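Local coordinates for periplasmic binding protein/LacI transcriptional regulator (Brachyspira murdochii, PDB 4KQC) that probably binds a carbohydrate or related small solute, as expected of a bacterial solute-binding protein from an ABC transport system, at residues Val145-Leu148 with Gly154-Arg157; Leu148-Thr153 with Val183-Thr188; Arg81-Asn86 with Gln102-Ala107; Ala8-Gly13 with Asp56-Lys61. All coordinates share one frame; numbering follows the deposited sequence.

Contact 1: Val145-Leu148 with Gly154-Arg157; sequences VLQL and GIGR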
loop_
_atom_site.group_PDB
_atom_site.type_symbol
_atom_site.label_atom_id
_atom_site.label_comp_id
_atom_site.label_asym_id
_atom_site.label_seq_id
_atom_site.Cartn_x
_atom_site.Cartn_y
_atom_site.Cartn_z
ATOM N N VAL A 145 -3.500 -10.856 10.392
ATOM C CA VAL A 145 -3.156 -10.075 9.203
ATOM C C VAL A 145 -4.470 -9.405 8.748
ATOM O O VAL A 145 -5.350 -10.101 8.299
ATOM C CB VAL A 145 -2.598 -10.996 8.121
ATOM C CG1 VAL A 145 -2.467 -10.267 6.755
ATOM C CG2 VAL A 145 -1.283 -11.638 8.586
ATOM N N LEU A 146 -4.572 -8.082 8.814
ATOM C CA LEU A 146 -5.763 -7.394 8.338
ATOM C C LEU A 146 -5.466 -7.033 6.908
ATOM O O LEU A 146 -4.677 -6.105 6.629
ATOM C CB LEU A 146 -6.056 -6.152 9.183
ATOM C CG LEU A 146 -6.850 -6.415 10.469
ATOM C CD1 LEU A 146 -8.339 -6.548 10.160
ATOM C CD2 LEU A 146 -6.366 -7.624 11.250
ATOM N N GLN A 147 -6.061 -7.816 6.019
ATOM C CA GLN A 147 -5.880 -7.675 4.585
ATOM C C GLN A 147 -6.918 -6.738 4.029
ATOM O O GLN A 147 -8.083 -6.960 4.296
ATOM C CB GLN A 147 -6.043 -9.075 3.971
ATOM C CG GLN A 147 -6.181 -9.064 2.458
ATOM C CD GLN A 147 -6.252 -10.451 1.849
ATOM O OE1 GLN A 147 -5.868 -11.430 2.479
ATOM N NE2 GLN A 147 -6.751 -10.540 0.633
ATOM N N LEU A 148 -6.505 -5.670 3.340
ATOM C CA LEU A 148 -7.459 -4.552 3.065
ATOM C C LEU A 148 -8.633 -4.925 2.178
ATOM O O LEU A 148 -9.738 -4.381 2.329
ATOM C CB LEU A 148 -6.712 -3.303 2.524
ATOM C CG LEU A 148 -5.966 -3.570 1.203
ATOM C CD1 LEU A 148 -6.581 -2.733 0.111
ATOM C CD2 LEU A 148 -4.480 -3.366 1.228
ATOM N N GLY A 154 -4.464 -5.899 -2.161
ATOM C CA GLY A 154 -4.725 -6.529 -0.849
ATOM C C GLY A 154 -4.111 -7.911 -0.819
ATOM O O GLY A 154 -3.526 -8.322 0.184
ATOM N N ILE A 155 -4.283 -8.672 -1.909
ATOM C CA ILE A 155 -3.734 -10.049 -1.955
ATOM C C ILE A 155 -2.200 -10.004 -1.806
ATOM O O ILE A 155 -1.621 -10.738 -1.037
ATOM C CB ILE A 155 -4.183 -10.773 -3.215
ATOM C CG1 ILE A 155 -5.736 -10.979 -3.175
ATOM C CG2 ILE A 155 -3.451 -12.074 -3.409
ATOM C CD1 ILE A 155 -6.278 -11.372 -4.525
ATOM N N GLY A 156 -1.551 -9.140 -2.566
ATOM C CA GLY A 156 -0.138 -9.058 -2.487
ATOM C C GLY A 156 0.408 -8.519 -1.187
ATOM O O GLY A 156 1.412 -9.048 -0.677
ATOM N N ARG A 157 -0.247 -7.517 -0.602
ATOM C CA ARG A 157 0.230 -7.022 0.705
ATOM C C ARG A 157 0.040 -8.046 1.811
ATOM O O ARG A 157 0.790 -8.045 2.777
ATOM C CB ARG A 157 -0.423 -5.712 1.078
ATOM C CG ARG A 157 -0.002 -4.559 0.187
ATOM C CD ARG A 157 -0.468 -3.238 0.738
ATOM N NE ARG A 157 -0.083 -2.107 -0.084
ATOM C CZ ARG A 157 -0.340 -0.847 0.248
ATOM N NH1 ARG A 157 -0.927 -0.569 1.374
ATOM N NH2 ARG A 157 0.103 0.161 -0.498
#
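L148 packs against G154 where strand 141-146 turns through a short loop into helix 152-171, the first half of a beta-alpha-beta unit in the second lobe of a periplasmic-binding-protein fold. The tight part of the contact lies here, in the interior. L148 CG and CD2 both reach G154 CA, the latter at 3.8 Å, and glycine, with no side chain of its own, lets the leucine branch rest directly on the first turn of the helix. L148 holds CG between its own backbone N and carbonyl carbon (chi1 61°), a crowded setting which brings CG, and with it CD2, to the helix.

Q147 takes the neighbouring part of the same turn. Its chain is extended, with CG anti to the backbone N (chi1 167°), and CG passes 3.6 Å from G154 O. Farther out the fit is looser: Q147 and I155 run side by side and point the same way, with Q147 NE2 4.0 Å from I155 CG1 toward the partly exposed side. The amide nitrogen finds its polar partner outside the contact, in the backbone oxygen of D149.

On the inner side R157 runs straight from CG to NE, and its guanidinium is buried but well satisfied: NE bonds to N113, while NH1 meets S212 O and forms a salt bridge with D251. Before this charged end, the aliphatic CD of R157 touches L148 CD2 at 4.0 Å.

Contact 2: Leu148-Thr153 with Val183-Thr188; sequences LDNSDT and VIVPTT. With NO3 (nitrate ion), chain C.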
loop_
_atom_site.group_PDB
_atom_site.type_symbol
_atom_site.label_atom_id
_atom_site.label_comp_id
_atom_site.label_asym_id
_atom_site.label_seq_id
_atom_site.Cartn_x
_atom_site.Cartn_y
_atom_site.Cartn_z
ATOM N N LEU A 148 -6.505 -5.670 3.340
ATOM C CA LEU A 148 -7.459 -4.552 3.065
ATOM C C LEU A 148 -8.633 -4.925 2.178
ATOM O O LEU A 148 -9.738 -4.381 2.329
ATOM C CB LEU A 148 -6.712 -3.303 2.524
ATOM C CG LEU A 148 -5.966 -3.570 1.203
ATOM C CD1 LEU A 148 -6.581 -2.733 0.111
ATOM C CD2 LEU A 148 -4.480 -3.366 1.228
ATOM N N ASP A 149 -8.421 -5.821 1.234
ATOM C CA ASP A 149 -9.468 -6.230 0.268
ATOM C C ASP A 149 -8.992 -7.447 -0.498
ATOM O O ASP A 149 -7.890 -7.971 -0.225
ATOM C CB ASP A 149 -9.878 -5.087 -0.651
ATOM C CG ASP A 149 -8.843 -4.694 -1.677
ATOM O OD1 ASP A 149 -7.781 -5.350 -1.900
ATOM O OD2 ASP A 149 -9.110 -3.619 -2.298
ATOM N N ASN A 150 -9.811 -7.901 -1.420
ATOM C CA ASN A 150 -9.489 -9.026 -2.323
ATOM C C ASN A 150 -9.054 -8.620 -3.738
ATOM O O ASN A 150 -9.287 -9.372 -4.691
ATOM C CB ASN A 150 -10.678 -9.992 -2.367
ATOM C CG ASN A 150 -10.843 -10.756 -1.089
ATOM O OD1 ASN A 150 -9.943 -11.512 -0.717
ATOM N ND2 ASN A 150 -11.918 -10.550 -0.397
ATOM N N SER A 151 -8.469 -7.464 -3.845
ATOM C CA SER A 151 -7.913 -6.912 -5.070
ATOM C C SER A 151 -6.447 -7.421 -5.131
ATOM O O SER A 151 -5.882 -7.930 -4.137
ATOM C CB SER A 151 -7.975 -5.375 -5.005
ATOM O OG SER A 151 -6.918 -4.829 -4.144
ATOM N N ASP A 152 -5.798 -7.179 -6.250
ATOM C CA ASP A 152 -4.374 -7.423 -6.453
ATOM C C ASP A 152 -3.507 -6.836 -5.333
ATOM O O ASP A 152 -2.595 -7.484 -4.838
ATOM C CB ASP A 152 -4.025 -6.791 -7.810
ATOM C CG ASP A 152 -2.640 -7.021 -8.226
ATOM O OD1 ASP A 152 -2.223 -8.188 -8.215
ATOM O OD2 ASP A 152 -2.003 -6.011 -8.643
ATOM N N THR A 153 -3.795 -5.601 -4.955
ATOM C CA THR A 153 -3.072 -4.908 -3.877
ATOM C C THR A 153 -3.254 -5.579 -2.510
ATOM O O THR A 153 -2.289 -5.886 -1.811
ATOM C CB THR A 153 -3.542 -3.456 -3.770
ATOM O OG1 THR A 153 -3.349 -2.807 -5.046
ATOM C CG2 THR A 153 -2.849 -2.727 -2.661
ATOM N N VAL A 183 -5.709 -14.568 8.683
ATOM C CA VAL A 183 -5.840 -13.595 7.612
ATOM C C VAL A 183 -7.326 -13.163 7.608
ATOM O O VAL A 183 -8.234 -14.005 7.450
ATOM C CB VAL A 183 -5.349 -14.130 6.245
ATOM C CG1 VAL A 183 -5.473 -13.031 5.195
ATOM C CG2 VAL A 183 -3.896 -14.597 6.407
ATOM N N ILE A 184 -7.567 -11.887 7.873
ATOM C CA ILE A 184 -8.919 -11.352 8.038
ATOM C C ILE A 184 -9.101 -10.222 7.028
ATOM O O ILE A 184 -8.306 -9.263 6.964
ATOM C CB ILE A 184 -9.054 -10.780 9.469
ATOM C CG1 ILE A 184 -8.876 -11.878 10.496
ATOM C CG2 ILE A 184 -10.392 -10.083 9.649
ATOM C CD1 ILE A 184 -8.353 -11.386 11.826
ATOM N N VAL A 185 -10.173 -10.281 6.248
ATOM C CA VAL A 185 -10.513 -9.207 5.316
ATOM C C VAL A 185 -11.820 -8.574 5.813
ATOM O O VAL A 185 -12.860 -9.230 5.821
ATOM C CB VAL A 185 -10.752 -9.761 3.902
ATOM C CG1 VAL A 185 -11.140 -8.617 2.936
ATOM C CG2 VAL A 185 -9.567 -10.559 3.382
ATOM N N PRO A 186 -11.787 -7.290 6.161
ATOM C CA PRO A 186 -13.056 -6.698 6.561
ATOM C C PRO A 186 -13.996 -6.577 5.372
ATOM O O PRO A 186 -13.562 -6.456 4.226
ATOM C CB PRO A 186 -12.667 -5.335 7.130
ATOM C CG PRO A 186 -11.225 -5.503 7.507
ATOM C CD PRO A 186 -10.673 -6.379 6.367
ATOM N N THR A 187 -15.298 -6.527 5.637
ATOM C CA THR A 187 -16.275 -6.583 4.537
ATOM C C THR A 187 -16.212 -5.341 3.662
ATOM O O THR A 187 -16.507 -5.397 2.474
ATOM C CB THR A 187 -17.694 -6.902 5.050
ATOM O OG1 THR A 187 -18.573 -7.159 3.923
ATOM C CG2 THR A 187 -18.240 -5.784 5.944
ATOM N N THR A 188 -15.783 -4.223 4.250
ATOM C CA THR A 188 -15.381 -3.030 3.489
ATOM C C THR A 188 -14.200 -2.376 4.180
ATOM O O THR A 188 -13.817 -2.778 5.308
ATOM C CB THR A 188 -16.509 -1.933 3.406
ATOM O OG1 THR A 188 -16.697 -1.309 4.696
ATOM C CG2 THR A 188 -17.842 -2.451 2.891
HETATM N N NO3 C . -13.210 -12.219 2.386
HETATM O O1 NO3 C . -13.773 -12.717 3.357
HETATM O O2 NO3 C . -13.559 -10.974 1.982
HETATM O O3 NO3 C . -12.181 -12.893 1.737
HETATM O O HOH W 1 -12.478 -5.042 2.232
#
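N150 ND2 donates to two oxygens of one nitrate ion, 2.9 Å to O2 and 3.2 Å to O3, while V185 CG1 borders the same amide nitrogen at 3.9 Å. The bond to O3 is the straighter of the two, 151° at the hydrogen against 134° for O2. The ion probably came from the crystallisation liquor and marks a surface site, where the loop after strand 141-146 meets the residues following strand 179-184; these strands are the two ends of a beta-alpha-beta unit joined by helix 152-171.

V185 forms the apolar floor of this site. Its CG1, anti to the backbone N (chi1 179°), touches both D149 and N150: it reaches D149 CA at 4.0 Å and also lies 3.5 Å from nitrate O2. CG2 turns instead to the O3 side of the ion.

The loop has its own internal bracing. D149 OD1 accepts the backbone N of S151 at 3.0 Å, closing an Asx turn just ahead of the helix, for which S151 is the N-cap residue. The N-H arrives from above the carboxylate plane rather than within it. Away from the nitrate, a single water ties the two segments together, donating to L148 O at 2.8 Å and to P186 O at 2.7 Å.

Contact 3: Arg81-Asn86 with Gln102-Ala107; sequences RIKEKN and QGAVLA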
loop_
_atom_site.group_PDB
_atom_site.type_symbol
_atom_site.label_atom_id
_atom_site.label_comp_id
_atom_site.label_asym_id
_atom_site.label_seq_id
_atom_site.Cartn_x
_atom_site.Cartn_y
_atom_site.Cartn_z
ATOM N N ARG A 81 -10.211 0.689 -25.780
ATOM C CA ARG A 81 -10.099 1.833 -26.710
ATOM C C ARG A 81 -8.651 2.332 -26.846
ATOM O O ARG A 81 -8.196 2.649 -27.938
ATOM C CB ARG A 81 -11.166 2.926 -26.322
ATOM C CG ARG A 81 -11.312 4.117 -27.253
ATOM C CD ARG A 81 -12.706 4.739 -27.141
ATOM N NE ARG A 81 -12.825 5.538 -25.953
ATOM C CZ ARG A 81 -12.627 6.857 -25.900
ATOM N NH1 ARG A 81 -12.694 7.501 -24.721
ATOM N NH2 ARG A 81 -12.299 7.532 -26.989
ATOM N N ILE A 82 -7.985 2.451 -25.723
ATOM C CA ILE A 82 -6.537 2.835 -25.707
ATOM C C ILE A 82 -5.758 1.908 -26.624
ATOM O O ILE A 82 -4.907 2.341 -27.417
ATOM C CB ILE A 82 -6.003 2.842 -24.264
ATOM C CG1 ILE A 82 -6.533 4.060 -23.479
ATOM C CG2 ILE A 82 -4.485 2.822 -24.294
ATOM C CD1 ILE A 82 -6.324 3.979 -21.963
ATOM N N LYS A 83 -6.014 0.611 -26.477
ATOM C CA LYS A 83 -5.300 -0.421 -27.269
ATOM C C LYS A 83 -5.577 -0.209 -28.748
ATOM O O LYS A 83 -4.654 -0.133 -29.555
ATOM C CB LYS A 83 -5.668 -1.825 -26.805
ATOM C CG LYS A 83 -4.821 -2.888 -27.482
ATOM C CD LYS A 83 -5.289 -4.267 -27.107
ATOM C CE LYS A 83 -4.151 -5.216 -27.393
ATOM N NZ LYS A 83 -4.513 -6.613 -27.101
ATOM N N GLU A 84 -6.856 -0.010 -29.107
ATOM C CA GLU A 84 -7.193 0.233 -30.497
ATOM C C GLU A 84 -6.561 1.481 -31.091
ATOM O O GLU A 84 -6.087 1.469 -32.231
ATOM C CB GLU A 84 -8.713 0.318 -30.588
ATOM C CG GLU A 84 -9.238 0.372 -32.026
ATOM C CD GLU A 84 -9.255 1.739 -32.668
ATOM O OE1 GLU A 84 -9.145 2.759 -31.950
ATOM O OE2 GLU A 84 -9.412 1.770 -33.931
ATOM N N LYS A 85 -6.499 2.550 -30.302
ATOM C CA LYS A 85 -5.914 3.820 -30.722
ATOM C C LYS A 85 -4.375 3.781 -30.717
ATOM O O LYS A 85 -3.734 4.743 -31.129
ATOM C CB LYS A 85 -6.403 4.999 -29.844
ATOM C CG LYS A 85 -7.869 5.286 -30.060
ATOM C CD LYS A 85 -8.400 6.264 -29.024
ATOM C CE LYS A 85 -7.913 7.694 -29.277
ATOM N NZ LYS A 85 -8.559 8.311 -30.472
ATOM N N ASN A 86 -3.797 2.695 -30.247
ATOM C CA ASN A 86 -2.337 2.574 -30.148
ATOM C C ASN A 86 -1.681 3.693 -29.359
ATOM O O ASN A 86 -0.540 4.097 -29.680
ATOM C CB ASN A 86 -1.689 2.456 -31.559
ATOM C CG ASN A 86 -2.081 1.181 -32.268
ATOM O OD1 ASN A 86 -2.543 1.210 -33.435
ATOM N ND2 ASN A 86 -1.939 0.066 -31.582
ATOM N N GLN A 102 -5.552 -6.455 -20.889
ATOM C CA GLN A 102 -5.733 -6.783 -22.296
ATOM C C GLN A 102 -4.465 -6.653 -23.171
ATOM O O GLN A 102 -4.545 -6.309 -24.357
ATOM C CB GLN A 102 -6.896 -5.918 -22.857
ATOM C CG GLN A 102 -8.256 -6.192 -22.235
ATOM C CD GLN A 102 -9.290 -5.103 -22.548
ATOM O OE1 GLN A 102 -9.848 -5.034 -23.638
ATOM N NE2 GLN A 102 -9.515 -4.221 -21.608
ATOM N N GLY A 103 -3.292 -6.938 -22.590
ATOM C CA GLY A 103 -2.067 -6.838 -23.357
ATOM C C GLY A 103 -1.626 -5.456 -23.683
ATOM O O GLY A 103 -0.794 -5.321 -24.555
ATOM N N ALA A 104 -2.288 -4.446 -23.133
ATOM C CA ALA A 104 -2.029 -3.049 -23.533
ATOM C C ALA A 104 -1.054 -2.298 -22.603
ATOM O O ALA A 104 -0.608 -1.181 -22.945
ATOM C CB ALA A 104 -3.330 -2.309 -23.650
ATOM N N VAL A 105 -0.759 -2.869 -21.439
ATOM C CA VAL A 105 0.038 -2.150 -20.479
ATOM C C VAL A 105 1.530 -2.473 -20.751
ATOM O O VAL A 105 1.958 -3.583 -20.542
ATOM C CB VAL A 105 -0.362 -2.473 -19.021
ATOM C CG1 VAL A 105 0.587 -1.741 -18.059
ATOM C CG2 VAL A 105 -1.826 -2.143 -18.804
ATOM N N LEU A 106 2.286 -1.464 -21.158
ATOM C CA LEU A 106 3.667 -1.672 -21.517
ATOM C C LEU A 106 4.631 -1.909 -20.356
ATOM O O LEU A 106 5.622 -2.660 -20.501
ATOM C CB LEU A 106 4.154 -0.498 -22.364
ATOM C CG LEU A 106 3.562 -0.314 -23.755
ATOM C CD1 LEU A 106 3.946 1.047 -24.313
ATOM C CD2 LEU A 106 4.099 -1.375 -24.681
ATOM N N ALA A 107 4.373 -1.213 -19.261
ATOM C CA ALA A 107 5.198 -1.183 -18.084
ATOM C C ALA A 107 4.431 -0.465 -16.995
ATOM O O ALA A 107 3.473 0.284 -17.287
ATOM C CB ALA A 107 6.503 -0.494 -18.369
#
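K83 stretches across the gap to Q102, passing A104 on the way, and the direction of this one chain governs the contact. CG leaves anti to the backbone N (chi1 -173°), and the rest of the lysine stays extended, so that apolar and charged parts are used in succession. At its root, K83 CB stands 4.0 Å from A104 CB, and CG is only slightly farther from the same methyl; both CB bonds are directed toward the other segment, but the methyl of A104 comes up beside the root of the lysine, against CB and CG.

Farther along, the methylenes draw alongside the carbonyl of Q102, with K83 CE 3.3 Å from Q102 O. The ammonium then closes on that oxygen, NZ to Q102 O being 2.8 Å. It approaches well forward of the carbonyl, at a C=O...N angle of 157°, and tilted 22° from the carbonyl plane.

Helix 76-84 here flanks the parallel sheet of the first lobe, whose strands 89-92 and 105-110 follow it in the chain; the lysine thus joins the end of the helix to the loop that leads into the second of these strands. The helix finishes in a Schellman motif: N86, with positive phi, sends its backbone N back to K83 O at 3.0 Å.

The side chain of Q102 heads for the helix as well, but earlier along it. Its apolar part rests on I79 and K80, and NE2 donates to T76 O and Q100 O, while A104 also packs on I79. On the open side, G103 loops past the lysine end, with its O 4.4 Å from K83 CE.

Contact 4: Ala8-Gly13 with Asp56-Lys61; sequences AVVSKG and DSEINK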
loop_
_atom_site.group_PDB
_atom_site.type_symbol
_atom_site.label_atom_id
_atom_site.label_comp_id
_atom_site.label_asym_id
_atom_site.label_seq_id
_atom_site.Cartn_x
_atom_site.Cartn_y
_atom_site.Cartn_z
ATOM N N ALA A 8 -1.148 12.252 -20.603
ATOM C CA ALA A 8 -2.235 12.219 -19.638
ATOM C C ALA A 8 -1.860 11.341 -18.479
ATOM O O ALA A 8 -1.420 10.191 -18.676
ATOM C CB ALA A 8 -3.473 11.641 -20.288
ATOM N N VAL A 9 -2.001 11.887 -17.280
ATOM C CA VAL A 9 -1.813 11.133 -16.064
ATOM C C VAL A 9 -3.123 11.073 -15.275
ATOM O O VAL A 9 -3.618 12.118 -14.828
ATOM C CB VAL A 9 -0.719 11.710 -15.167
ATOM C CG1 VAL A 9 -0.555 10.838 -13.939
ATOM C CG2 VAL A 9 0.588 11.792 -15.961
ATOM N N VAL A 10 -3.727 9.879 -15.173
ATOM C CA VAL A 10 -4.982 9.695 -14.469
ATOM C C VAL A 10 -4.678 9.001 -13.164
ATOM O O VAL A 10 -4.252 7.853 -13.160
ATOM C CB VAL A 10 -5.977 8.933 -15.354
ATOM C CG1 VAL A 10 -7.253 8.680 -14.576
ATOM C CG2 VAL A 10 -6.216 9.684 -16.659
ATOM N N SER A 11 -4.843 9.738 -12.069
ATOM C CA SER A 11 -4.387 9.359 -10.768
ATOM C C SER A 11 -5.566 8.889 -9.915
ATOM O O SER A 11 -6.750 8.973 -10.378
ATOM C CB SER A 11 -3.792 10.608 -10.067
ATOM O OG SER A 11 -4.846 11.510 -9.712
ATOM N N LYS A 12 -5.329 8.529 -8.672
ATOM C CA LYS A 12 -6.474 8.213 -7.754
ATOM C C LYS A 12 -7.073 9.427 -7.042
ATOM O O LYS A 12 -7.972 9.295 -6.200
ATOM C CB LYS A 12 -6.050 7.171 -6.732
ATOM C CG LYS A 12 -5.567 5.836 -7.317
ATOM C CD LYS A 12 -5.478 4.763 -6.257
ATOM C CE LYS A 12 -4.774 3.523 -6.791
ATOM N NZ LYS A 12 -4.845 2.433 -5.800
ATOM N N GLY A 13 -6.671 10.632 -7.439
ATOM C CA GLY A 13 -7.098 11.836 -6.757
ATOM C C GLY A 13 -6.434 12.085 -5.436
ATOM O O GLY A 13 -5.490 11.384 -5.067
ATOM N N ASP A 56 -11.750 8.514 -20.095
ATOM C CA ASP A 56 -12.296 8.736 -21.410
ATOM C C ASP A 56 -12.002 10.082 -22.005
ATOM O O ASP A 56 -11.665 10.172 -23.195
ATOM C CB ASP A 56 -13.804 8.570 -21.364
ATOM C CG ASP A 56 -14.213 7.066 -21.403
ATOM O OD1 ASP A 56 -13.496 6.267 -22.048
ATOM O OD2 ASP A 56 -15.279 6.700 -20.860
ATOM N N SER A 57 -12.211 11.126 -21.202
ATOM C CA SER A 57 -11.914 12.481 -21.621
ATOM C C SER A 57 -10.454 12.660 -22.061
ATOM O O SER A 57 -10.169 13.299 -23.065
ATOM C CB SER A 57 -12.349 13.457 -20.500
ATOM O OG SER A 57 -13.797 13.511 -20.406
ATOM N N GLU A 58 -9.511 12.048 -21.345
ATOM C CA GLU A 58 -8.126 12.131 -21.681
ATOM C C GLU A 58 -7.813 11.317 -22.967
ATOM O O GLU A 58 -7.011 11.760 -23.785
ATOM C CB GLU A 58 -7.262 11.643 -20.493
ATOM C CG GLU A 58 -7.269 12.586 -19.303
ATOM C CD GLU A 58 -6.750 13.984 -19.651
ATOM O OE1 GLU A 58 -5.665 14.066 -20.217
ATOM O OE2 GLU A 58 -7.454 15.029 -19.478
ATOM N N ILE A 59 -8.435 10.163 -23.119
ATOM C CA ILE A 59 -8.227 9.358 -24.320
ATOM C C ILE A 59 -8.640 10.201 -25.546
ATOM O O ILE A 59 -7.974 10.212 -26.587
ATOM C CB ILE A 59 -9.043 8.056 -24.262
ATOM C CG1 ILE A 59 -8.526 7.118 -23.187
ATOM C CG2 ILE A 59 -8.995 7.379 -25.627
ATOM C CD1 ILE A 59 -9.440 5.985 -22.843
ATOM N N ASN A 60 -9.769 10.866 -25.439
ATOM C CA ASN A 60 -10.276 11.669 -26.512
ATOM C C ASN A 60 -9.369 12.786 -26.996
ATOM O O ASN A 60 -9.496 13.251 -28.155
ATOM C CB ASN A 60 -11.645 12.272 -26.123
ATOM C CG ASN A 60 -12.743 11.257 -25.954
ATOM O OD1 ASN A 60 -12.613 10.126 -26.341
ATOM N ND2 ASN A 60 -13.804 11.660 -25.295
ATOM N N LYS A 61 -8.451 13.248 -26.135
ATOM C CA LYS A 61 -7.420 14.243 -26.473
ATOM C C LYS A 61 -6.292 13.779 -27.383
ATOM O O LYS A 61 -5.420 14.616 -27.788
ATOM C CB LYS A 61 -6.816 14.822 -25.202
ATOM C CG LYS A 61 -7.847 15.535 -24.328
ATOM C CD LYS A 61 -7.165 16.129 -23.092
ATOM C CE LYS A 61 -8.129 16.895 -22.221
ATOM N NZ LYS A 61 -7.448 17.365 -20.988
#
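A8 and E58 make the closest approach between segments 8-13 and 56-61, which lie on strand 6-10 and helix 48-60. The methyl of A8 faces the helix and is covered by the folded glutamate: A8 CB lies 3.8 Å from E58 CB and 3.3 Å from E58 OE1. A bend at chi2 (-59°) folds the chain back over the alanine.

This carboxylate, buried beside an alanine, is supplied with polar partners. OE1 is hydrogen-bonded to Y6 OH and, weakly, to S38 OG, and E58 OE2 is met at 2.8 Å by NZ of K61, three residues on, in a salt bridge. The ammonium comes in on the syn side, 20° out of the carboxylate plane. A nearby lysine would be expected to favour the ionised form of the acid.

V9 turns its side chain to the other face of the sheet, where it meets F39. V10 comes back to the helix side: its CG2, anti to the carbonyl carbon, lies 4.1 Å from E58 CG, the two side chains sliding past one another in opposite directions.

Beyond the strand the chain leaves the helix. S11 OG accepts the backbone N of G13 at 3.0 Å, closing an ST turn, while S11 O is bound by Q51 from an earlier part of the helix. K12 extends away to S94.

Strand 6-10 lies between 36-40 and 66-68, and helix 48-60 links these two flanking strands, crossing over strand 6-10: a beta-alpha-beta crossover of the Rossmann-like lobes in type I periplasmic binding proteins.

How the contacts relate
Contacts 1 and 4 are buried strand-helix packings, one in each lobe, whereas contacts 2 and 3 lie at the surface. Contact 1 rests mainly on hydrocarbon meeting glycine; contact 4 adds a buried, bonded carboxylate. At the surface, polar links take over: an ion and a water in contact 2, a lysine reaching a carbonyl in contact 3. Contacts 1 and 2 share L148 and helix 152-171, and their strands are neighbours, joined where Q147 N reaches I184 O at 2.8 Å. Beside the other sheet, contacts 3 and 4 meet through R81 of helix 76-84 and D56 of helix 48-60, R81 NH1 forming a salt bridge with D56 OD1 at 3.1 Å.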